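PDB 3QR0: phospholipase C-beta (PLC-beta) from Sepia officinalis, which belongs to the phospholipase C-beta family and combines PH, EF-hand, TIM-barrel and C2 domains in one calcium-binding chain. Local coordinates for residues 190-200 with 217-227; 146-154 with 304-314. One frame throughout, in Å; residues are numbered along the deposited sequence.

Contact 1: residues 190-200 with 217-227; sequences RISKALEKIGW and TFFKFYLALLE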
# COMPACT_ATOMS: atom_id res chain seq x y z
N ARG A 190 -27.25 21.50 4.18
CA ARG A 190 -26.03 22.23 4.56
C ARG A 190 -25.30 22.71 3.31
O ARG A 190 -24.87 23.86 3.24
CB ARG A 190 -25.10 21.35 5.39
CG ARG A 190 -25.60 21.05 6.80
CD ARG A 190 -24.58 20.22 7.58
NE ARG A 190 -23.35 20.97 7.83
CZ ARG A 190 -22.26 20.48 8.42
NH1 ARG A 190 -22.22 19.22 8.84
NH2 ARG A 190 -21.19 21.26 8.58
N ILE A 191 -25.18 21.82 2.33
CA ILE A 191 -24.53 22.15 1.07
C ILE A 191 -25.23 23.32 0.38
O ILE A 191 -24.57 24.27 -0.05
CB ILE A 191 -24.46 20.92 0.14
CG1 ILE A 191 -23.43 19.91 0.69
CG2 ILE A 191 -24.09 21.33 -1.28
CD1 ILE A 191 -23.57 18.52 0.11
N SER A 192 -26.56 23.27 0.29
CA SER A 192 -27.33 24.37 -0.31
C SER A 192 -27.11 25.70 0.41
O SER A 192 -26.90 26.74 -0.22
CB SER A 192 -28.82 24.03 -0.33
OG SER A 192 -29.08 22.94 -1.20
N LYS A 193 -27.16 25.66 1.74
CA LYS A 193 -26.93 26.85 2.57
C LYS A 193 -25.53 27.42 2.34
O LYS A 193 -25.36 28.64 2.26
CB LYS A 193 -27.11 26.51 4.05
CG LYS A 193 -28.55 26.16 4.45
CD LYS A 193 -29.33 27.37 4.94
CE LYS A 193 -28.97 27.74 6.38
NZ LYS A 193 -29.92 28.72 6.97
N ALA A 194 -24.54 26.54 2.22
CA ALA A 194 -23.16 26.96 1.98
C ALA A 194 -23.00 27.62 0.61
O ALA A 194 -22.31 28.63 0.48
CB ALA A 194 -22.21 25.77 2.11
N LEU A 195 -23.64 27.05 -0.41
CA LEU A 195 -23.63 27.63 -1.75
C LEU A 195 -24.27 29.02 -1.73
O LEU A 195 -23.80 29.95 -2.38
CB LEU A 195 -24.38 26.73 -2.74
CG LEU A 195 -23.80 25.34 -3.01
CD1 LEU A 195 -24.80 24.49 -3.80
CD2 LEU A 195 -22.47 25.42 -3.75
N GLU A 196 -25.36 29.14 -0.97
CA GLU A 196 -26.06 30.41 -0.81
C GLU A 196 -25.16 31.46 -0.15
O GLU A 196 -25.07 32.58 -0.63
CB GLU A 196 -27.34 30.21 0.01
CG GLU A 196 -28.35 31.34 -0.11
CD GLU A 196 -29.65 31.04 0.62
OE1 GLU A 196 -29.63 30.23 1.57
OE2 GLU A 196 -30.69 31.62 0.25
N LYS A 197 -24.50 31.07 0.94
CA LYS A 197 -23.60 31.97 1.67
C LYS A 197 -22.47 32.53 0.81
O LYS A 197 -22.05 33.67 0.99
CB LYS A 197 -23.01 31.25 2.89
CG LYS A 197 -22.18 32.13 3.80
CD LYS A 197 -21.93 31.44 5.14
CE LYS A 197 -21.25 32.38 6.13
NZ LYS A 197 -21.14 31.76 7.48
N ILE A 198 -21.99 31.72 -0.14
CA ILE A 198 -20.91 32.11 -1.05
C ILE A 198 -21.38 33.07 -2.15
O ILE A 198 -20.58 33.82 -2.71
CB ILE A 198 -20.25 30.86 -1.69
CG1 ILE A 198 -19.50 30.05 -0.63
CG2 ILE A 198 -19.31 31.24 -2.82
CD1 ILE A 198 -18.43 30.84 0.09
N GLY A 199 -22.68 33.04 -2.45
CA GLY A 199 -23.26 33.87 -3.50
C GLY A 199 -23.50 33.12 -4.80
O GLY A 199 -23.70 33.74 -5.85
N TRP A 200 -23.48 31.79 -4.74
CA TRP A 200 -23.80 30.95 -5.89
C TRP A 200 -25.25 30.48 -5.83
O TRP A 200 -25.82 30.40 -4.75
CB TRP A 200 -22.91 29.70 -5.92
CG TRP A 200 -21.50 29.91 -6.39
CD1 TRP A 200 -21.01 30.96 -7.12
CD2 TRP A 200 -20.40 29.02 -6.19
NE1 TRP A 200 -19.68 30.78 -7.37
CE2 TRP A 200 -19.28 29.59 -6.82
CE3 TRP A 200 -20.26 27.78 -5.55
CZ2 TRP A 200 -18.02 28.98 -6.81
CZ3 TRP A 200 -19.02 27.17 -5.54
CH2 TRP A 200 -17.91 27.77 -6.17
N THR A 217 -12.79 30.28 -4.97
CA THR A 217 -14.16 30.40 -4.49
C THR A 217 -14.69 29.03 -4.05
O THR A 217 -15.46 28.94 -3.09
CB THR A 217 -15.08 30.99 -5.57
OG1 THR A 217 -14.49 32.20 -6.06
CG2 THR A 217 -16.46 31.29 -5.00
N PHE A 218 -14.28 27.97 -4.75
CA PHE A 218 -14.61 26.60 -4.31
C PHE A 218 -14.02 26.30 -2.92
O PHE A 218 -14.64 25.59 -2.14
CB PHE A 218 -14.14 25.56 -5.34
CG PHE A 218 -14.73 24.18 -5.13
CD1 PHE A 218 -16.11 23.99 -5.15
CD2 PHE A 218 -13.91 23.08 -4.92
CE1 PHE A 218 -16.66 22.72 -4.96
CE2 PHE A 218 -14.45 21.81 -4.73
CZ PHE A 218 -15.83 21.63 -4.75
N PHE A 219 -12.84 26.85 -2.62
CA PHE A 219 -12.29 26.72 -1.26
C PHE A 219 -13.11 27.52 -0.25
O PHE A 219 -13.31 27.08 0.88
CB PHE A 219 -10.82 27.13 -1.19
CG PHE A 219 -10.20 26.86 0.16
CD1 PHE A 219 -9.89 25.56 0.54
CD2 PHE A 219 -9.96 27.90 1.06
CE1 PHE A 219 -9.33 25.30 1.79
CE2 PHE A 219 -9.40 27.64 2.32
CZ PHE A 219 -9.08 26.34 2.68
N LYS A 220 -13.59 28.69 -0.65
CA LYS A 220 -14.49 29.48 0.20
C LYS A 220 -15.79 28.70 0.49
O LYS A 220 -16.39 28.84 1.55
CB LYS A 220 -14.80 30.84 -0.46
CG LYS A 220 -15.16 31.95 0.53
CD LYS A 220 -15.45 33.28 -0.17
CE LYS A 220 -16.16 34.25 0.78
NZ LYS A 220 -16.52 35.55 0.13
N PHE A 221 -16.21 27.85 -0.45
CA PHE A 221 -17.33 26.93 -0.24
C PHE A 221 -17.00 25.91 0.86
O PHE A 221 -17.83 25.66 1.73
CB PHE A 221 -17.72 26.25 -1.56
CG PHE A 221 -18.63 25.06 -1.40
CD1 PHE A 221 -19.89 25.19 -0.84
CD2 PHE A 221 -18.24 23.81 -1.87
CE1 PHE A 221 -20.73 24.09 -0.73
CE2 PHE A 221 -19.07 22.71 -1.75
CZ PHE A 221 -20.32 22.85 -1.18
N TYR A 222 -15.79 25.35 0.82
CA TYR A 222 -15.30 24.48 1.90
C TYR A 222 -15.40 25.19 3.26
O TYR A 222 -15.89 24.61 4.22
CB TYR A 222 -13.85 24.04 1.65
CG TYR A 222 -13.27 23.12 2.71
CD1 TYR A 222 -13.23 21.74 2.51
CD2 TYR A 222 -12.76 23.62 3.90
CE1 TYR A 222 -12.71 20.89 3.48
CE2 TYR A 222 -12.23 22.78 4.87
CZ TYR A 222 -12.21 21.41 4.66
OH TYR A 222 -11.70 20.57 5.61
N LEU A 223 -14.92 26.43 3.31
CA LEU A 223 -14.96 27.23 4.54
C LEU A 223 -16.39 27.43 5.03
O LEU A 223 -16.65 27.37 6.23
CB LEU A 223 -14.28 28.59 4.34
CG LEU A 223 -12.79 28.59 3.99
CD1 LEU A 223 -12.29 30.03 3.79
CD2 LEU A 223 -11.99 27.89 5.07
N ALA A 224 -17.31 27.67 4.09
CA ALA A 224 -18.73 27.84 4.40
C ALA A 224 -19.43 26.54 4.79
O ALA A 224 -20.43 26.57 5.52
CB ALA A 224 -19.45 28.48 3.22
N LEU A 225 -18.93 25.40 4.31
CA LEU A 225 -19.60 24.12 4.52
C LEU A 225 -19.25 23.48 5.85
O LEU A 225 -20.13 23.20 6.66
CB LEU A 225 -19.26 23.13 3.39
CG LEU A 225 -19.93 21.75 3.51
CD1 LEU A 225 -21.44 21.89 3.60
CD2 LEU A 225 -19.54 20.86 2.34
N LEU A 226 -17.96 23.23 6.08
CA LEU A 226 -17.54 22.53 7.29
C LEU A 226 -17.34 23.51 8.43
O LEU A 226 -16.90 24.64 8.22
CB LEU A 226 -16.25 21.73 7.06
CG LEU A 226 -16.42 20.48 6.20
CD1 LEU A 226 -16.54 20.86 4.74
CD2 LEU A 226 -15.29 19.49 6.40
N GLU A 227 -17.71 23.06 9.63
CA GLU A 227 -17.43 23.79 10.86
C GLU A 227 -16.16 23.21 11.47
O GLU A 227 -16.20 22.27 12.28
CB GLU A 227 -18.61 23.69 11.84
CG GLU A 227 -19.74 24.67 11.51
CD GLU A 227 -21.06 24.35 12.21
OE1 GLU A 227 -21.21 23.22 12.74
OE2 GLU A 227 -21.94 25.23 12.23
O HOH W 1 -22.68 23.54 7.06
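The Phe221 ring carries Leu195 CD2 over one face, a CH-pi contact 4.1 Å from the ring centroid, and has Ile191 O at its edge; Ala194 CB approaches it obliquely. The Trp200 indole has Ile198 CG2 over the centre of one face and Leu195 CD2 at its edge, and its CH2 reaches the edge of the Phe218 ring. This pairing of helix 185-198 with helix 215-225 belongs to the EF-hand region and illustrates knobs-into-holes packing between crossing helices. The axes of 190-198 and 217-225 come within 8.5 Å of each other at 126°, and Ala194 and Ala224, both small, face each other where the backbones are nearest.

Each helix supplies a knob. Phe221 sits among Ile191, Ala194, Leu195 and Ile198, its CG held anti to the backbone N (chi1 166°) so that the ring swings over to the other helix; Trp155 of helix 151-165 also touches it. Ile198 drops among Thr217, Lys220, Phe221 and Ala224, and its CD1 packs tightly on Lys220 CG at 3.5 Å. Beyond it Thr217 CG2 lies 3.3 Å from Trp200 CZ2, while Thr217 OG1 is bonded to Asp214. A Schellman motif ends the first helix at Gly199.

At the far end Arg190, salt-bridged to Asp698, donates from NH2 to Leu225 O at 2.9 Å, with the oxygen 31° out of the guanidinium plane; water 1, in that plane, accepts from Arg190 NE at 2.8 Å and donates to the same carbonyl.

Contact 2: residues 146-154 with 304-314; sequences SLNKNQLGE and YFLMCEENNLT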
# COMPACT_ATOMS: atom_id res chain seq x y z
N SER A 146 0.01 11.60 -6.50
CA SER A 146 -1.46 11.63 -6.57
C SER A 146 -2.08 10.79 -5.45
O SER A 146 -3.02 11.23 -4.79
CB SER A 146 -1.94 11.12 -7.93
OG SER A 146 -3.36 11.12 -8.00
N LEU A 147 -1.53 9.60 -5.24
CA LEU A 147 -1.98 8.70 -4.19
C LEU A 147 -1.75 9.23 -2.76
O LEU A 147 -2.41 8.77 -1.83
CB LEU A 147 -1.30 7.34 -4.34
CG LEU A 147 -1.72 6.54 -5.58
CD1 LEU A 147 -0.84 5.29 -5.71
CD2 LEU A 147 -3.20 6.17 -5.51
N ASN A 148 -0.82 10.17 -2.60
CA ASN A 148 -0.48 10.73 -1.29
C ASN A 148 -0.87 12.18 -1.07
O ASN A 148 -0.42 12.80 -0.10
CB ASN A 148 1.03 10.58 -1.07
CG ASN A 148 1.41 9.18 -0.69
OD1 ASN A 148 1.51 8.87 0.48
ND2 ASN A 148 1.59 8.31 -1.68
N LYS A 149 -1.74 12.73 -1.92
CA LYS A 149 -2.06 14.15 -1.81
C LYS A 149 -2.84 14.47 -0.54
O LYS A 149 -3.56 13.63 0.01
CB LYS A 149 -2.78 14.67 -3.06
CG LYS A 149 -4.14 14.09 -3.33
CD LYS A 149 -4.58 14.44 -4.75
CE LYS A 149 -5.77 13.63 -5.20
NZ LYS A 149 -5.50 12.16 -5.14
N ASN A 150 -2.66 15.70 -0.06
CA ASN A 150 -3.29 16.16 1.18
C ASN A 150 -4.74 16.53 0.87
O ASN A 150 -5.17 16.44 -0.29
CB ASN A 150 -2.50 17.35 1.75
CG ASN A 150 -2.72 17.54 3.25
OD1 ASN A 150 -3.53 16.85 3.87
ND2 ASN A 150 -2.00 18.50 3.84
N GLN A 151 -5.49 16.94 1.88
CA GLN A 151 -6.92 17.19 1.71
C GLN A 151 -7.27 18.28 0.69
O GLN A 151 -8.27 18.14 -0.02
CB GLN A 151 -7.58 17.52 3.06
CG GLN A 151 -9.09 17.39 3.03
CD GLN A 151 -9.71 17.69 4.38
OE1 GLN A 151 -10.47 18.65 4.53
NE2 GLN A 151 -9.39 16.87 5.38
N LEU A 152 -6.46 19.34 0.61
CA LEU A 152 -6.68 20.39 -0.41
C LEU A 152 -6.56 19.82 -1.83
O LEU A 152 -7.32 20.20 -2.72
CB LEU A 152 -5.70 21.55 -0.24
CG LEU A 152 -5.95 22.78 -1.13
CD1 LEU A 152 -7.24 23.49 -0.72
CD2 LEU A 152 -4.77 23.75 -1.07
N GLY A 153 -5.61 18.92 -2.03
CA GLY A 153 -5.49 18.19 -3.29
C GLY A 153 -6.72 17.35 -3.61
O GLY A 153 -7.12 17.25 -4.77
N GLU A 154 -7.31 16.74 -2.58
CA GLU A 154 -8.54 15.97 -2.77
C GLU A 154 -9.74 16.88 -3.06
O GLU A 154 -10.67 16.49 -3.76
CB GLU A 154 -8.84 15.08 -1.57
CG GLU A 154 -7.91 13.88 -1.44
CD GLU A 154 -8.11 12.82 -2.54
OE1 GLU A 154 -9.09 12.90 -3.31
OE2 GLU A 154 -7.26 11.91 -2.63
N TYR A 304 -5.87 26.71 5.13
CA TYR A 304 -5.42 26.43 3.77
C TYR A 304 -4.05 25.74 3.81
O TYR A 304 -3.85 24.70 3.20
CB TYR A 304 -5.36 27.72 2.95
CG TYR A 304 -5.02 27.54 1.49
CD1 TYR A 304 -6.02 27.48 0.51
CD2 TYR A 304 -3.70 27.43 1.07
CE1 TYR A 304 -5.70 27.31 -0.84
CE2 TYR A 304 -3.37 27.25 -0.28
CZ TYR A 304 -4.38 27.20 -1.22
OH TYR A 304 -4.05 27.04 -2.54
N PHE A 305 -3.11 26.33 4.54
CA PHE A 305 -1.78 25.72 4.70
C PHE A 305 -1.87 24.30 5.24
O PHE A 305 -1.22 23.39 4.73
CB PHE A 305 -0.89 26.52 5.66
CG PHE A 305 0.27 25.72 6.19
CD1 PHE A 305 1.36 25.45 5.37
CD2 PHE A 305 0.25 25.19 7.47
CE1 PHE A 305 2.42 24.69 5.84
CE2 PHE A 305 1.31 24.43 7.94
CZ PHE A 305 2.39 24.18 7.13
N LEU A 306 -2.66 24.13 6.30
CA LEU A 306 -2.72 22.85 7.00
C LEU A 306 -3.20 21.73 6.08
O LEU A 306 -2.85 20.57 6.29
CB LEU A 306 -3.63 22.94 8.22
CG LEU A 306 -3.11 23.76 9.41
CD1 LEU A 306 -4.24 23.96 10.41
CD2 LEU A 306 -1.91 23.09 10.06
N MET A 307 -3.98 22.10 5.07
CA MET A 307 -4.54 21.15 4.11
C MET A 307 -3.72 21.02 2.83
O MET A 307 -4.00 20.15 2.03
CB MET A 307 -5.94 21.60 3.69
CG MET A 307 -6.98 21.58 4.79
SD MET A 307 -8.45 22.48 4.28
CE MET A 307 -9.05 21.47 2.92
N CYS A 308 -2.74 21.90 2.62
CA CYS A 308 -2.03 21.95 1.33
C CYS A 308 -0.82 21.02 1.31
O CYS A 308 -0.46 20.42 2.32
CB CYS A 308 -1.62 23.38 0.97
SG CYS A 308 -0.13 24.00 1.77
N GLU A 309 -0.18 20.90 0.14
CA GLU A 309 0.96 20.00 -0.03
C GLU A 309 2.16 20.35 0.86
O GLU A 309 2.91 19.46 1.24
CB GLU A 309 1.41 19.95 -1.51
CG GLU A 309 0.46 19.17 -2.42
CD GLU A 309 0.13 17.80 -1.85
OE1 GLU A 309 1.07 17.00 -1.62
OE2 GLU A 309 -1.07 17.54 -1.61
N GLU A 310 2.34 21.63 1.17
CA GLU A 310 3.42 22.06 2.06
C GLU A 310 3.35 21.35 3.42
O GLU A 310 4.39 21.10 4.04
CB GLU A 310 3.37 23.57 2.28
CG GLU A 310 4.65 24.17 2.85
CD GLU A 310 5.80 24.16 1.85
OE1 GLU A 310 5.55 24.40 0.65
OE2 GLU A 310 6.95 23.92 2.27
N ASN A 311 2.13 21.05 3.87
CA ASN A 311 1.91 20.36 5.14
C ASN A 311 1.58 18.87 5.00
O ASN A 311 1.09 18.26 5.94
CB ASN A 311 0.79 21.05 5.94
CG ASN A 311 0.86 20.73 7.43
OD1 ASN A 311 1.94 20.74 8.02
ND2 ASN A 311 -0.28 20.41 8.03
N ASN A 312 1.87 18.29 3.83
CA ASN A 312 1.65 16.86 3.61
C ASN A 312 2.40 16.03 4.66
O ASN A 312 3.59 16.24 4.90
CB ASN A 312 2.10 16.47 2.18
CG ASN A 312 1.52 15.12 1.72
OD1 ASN A 312 1.55 14.14 2.45
ND2 ASN A 312 1.02 15.08 0.49
N LEU A 313 1.68 15.10 5.29
CA LEU A 313 2.28 14.27 6.33
C LEU A 313 3.33 13.30 5.78
O LEU A 313 4.24 12.90 6.49
CB LEU A 313 1.19 13.49 7.09
CG LEU A 313 0.66 12.20 6.46
CD1 LEU A 313 1.62 11.03 6.69
CD2 LEU A 313 -0.71 11.87 7.02
N THR A 314 3.21 12.94 4.50
CA THR A 314 4.10 11.96 3.89
C THR A 314 5.51 12.53 3.67
O THR A 314 5.66 13.56 3.01
CB THR A 314 3.55 11.48 2.54
OG1 THR A 314 2.24 10.93 2.73
CG2 THR A 314 4.46 10.42 1.92
O HOH W 2 -1.38 17.40 6.69
O HOH W 3 -2.87 19.28 -1.07
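Hydrogen bonds carry most of this contact, and Asn150 makes several of them: its ND2 donates to Cys308 O at 2.9 Å, with that oxygen nearly in the amide plane, and weakly to Leu306 O. CG anti to the backbone N (chi1 -157°) turns the amide to these carbonyls at the helix end. The Cys308 carbonyl is gripped from opposite faces, by Asn150 ND2 on one and by the backbone N of Asn311 on the other. The backbone N of Asn150 gives a nearly straight bond (175°) to the syn lone pair of Glu309 OE2, 2.9 Å away. Asn312 ND2 bridges the segments, donating to Asn148 O at 2.8 Å and to Glu309 OE1, so that it helps to fix the carboxylate. Leu152 N donates to Met307 O at 3.0 Å.

Water adds to this network: water 3 accepts from Gly153 N and donates to Glu309 OE2 at 2.6 Å.

Apolar contact is concentrated on Leu152. Its CD2 rests over one face of the Tyr304 ring, 3.8 Å from the centroid, in a CH-pi contact displaced toward the rim; its CB packs on Met307 CB at 3.9 Å.

Strand 746-751 of the C2 domain borders the contact through His747, which touches Asn150 and Met307. The start of helix 151-165 is joined to the exit from helix 299-307 in the EF-hand-like region, where Asn312 OD1 accepts from Thr314 N in an Asx turn.

How the contacts relate
Contact 1 is nested along the chain inside the long loop that contact 2 closes, so local helix pairing is combined with a closure over 149 intervening residues. Their centres are 21 Å apart, yet the two touch directly through the other side of helix 215-225. Tyr222 OH lies 2.5 Å from Gln151 OE1, a probable hydrogen bond, while Phe219 CD1 packs on Leu152 CD1 at 3.6 Å and Tyr222 CZ on Met307 CE at 3.6 Å. Contact 1 is centred about 34 Å from the chain centre, contact 2 about 18 Å. Neither includes a calcium-binding residue: Asn339, Glu368, Asp370 and Glu417 form that site in the TIM-barrel region.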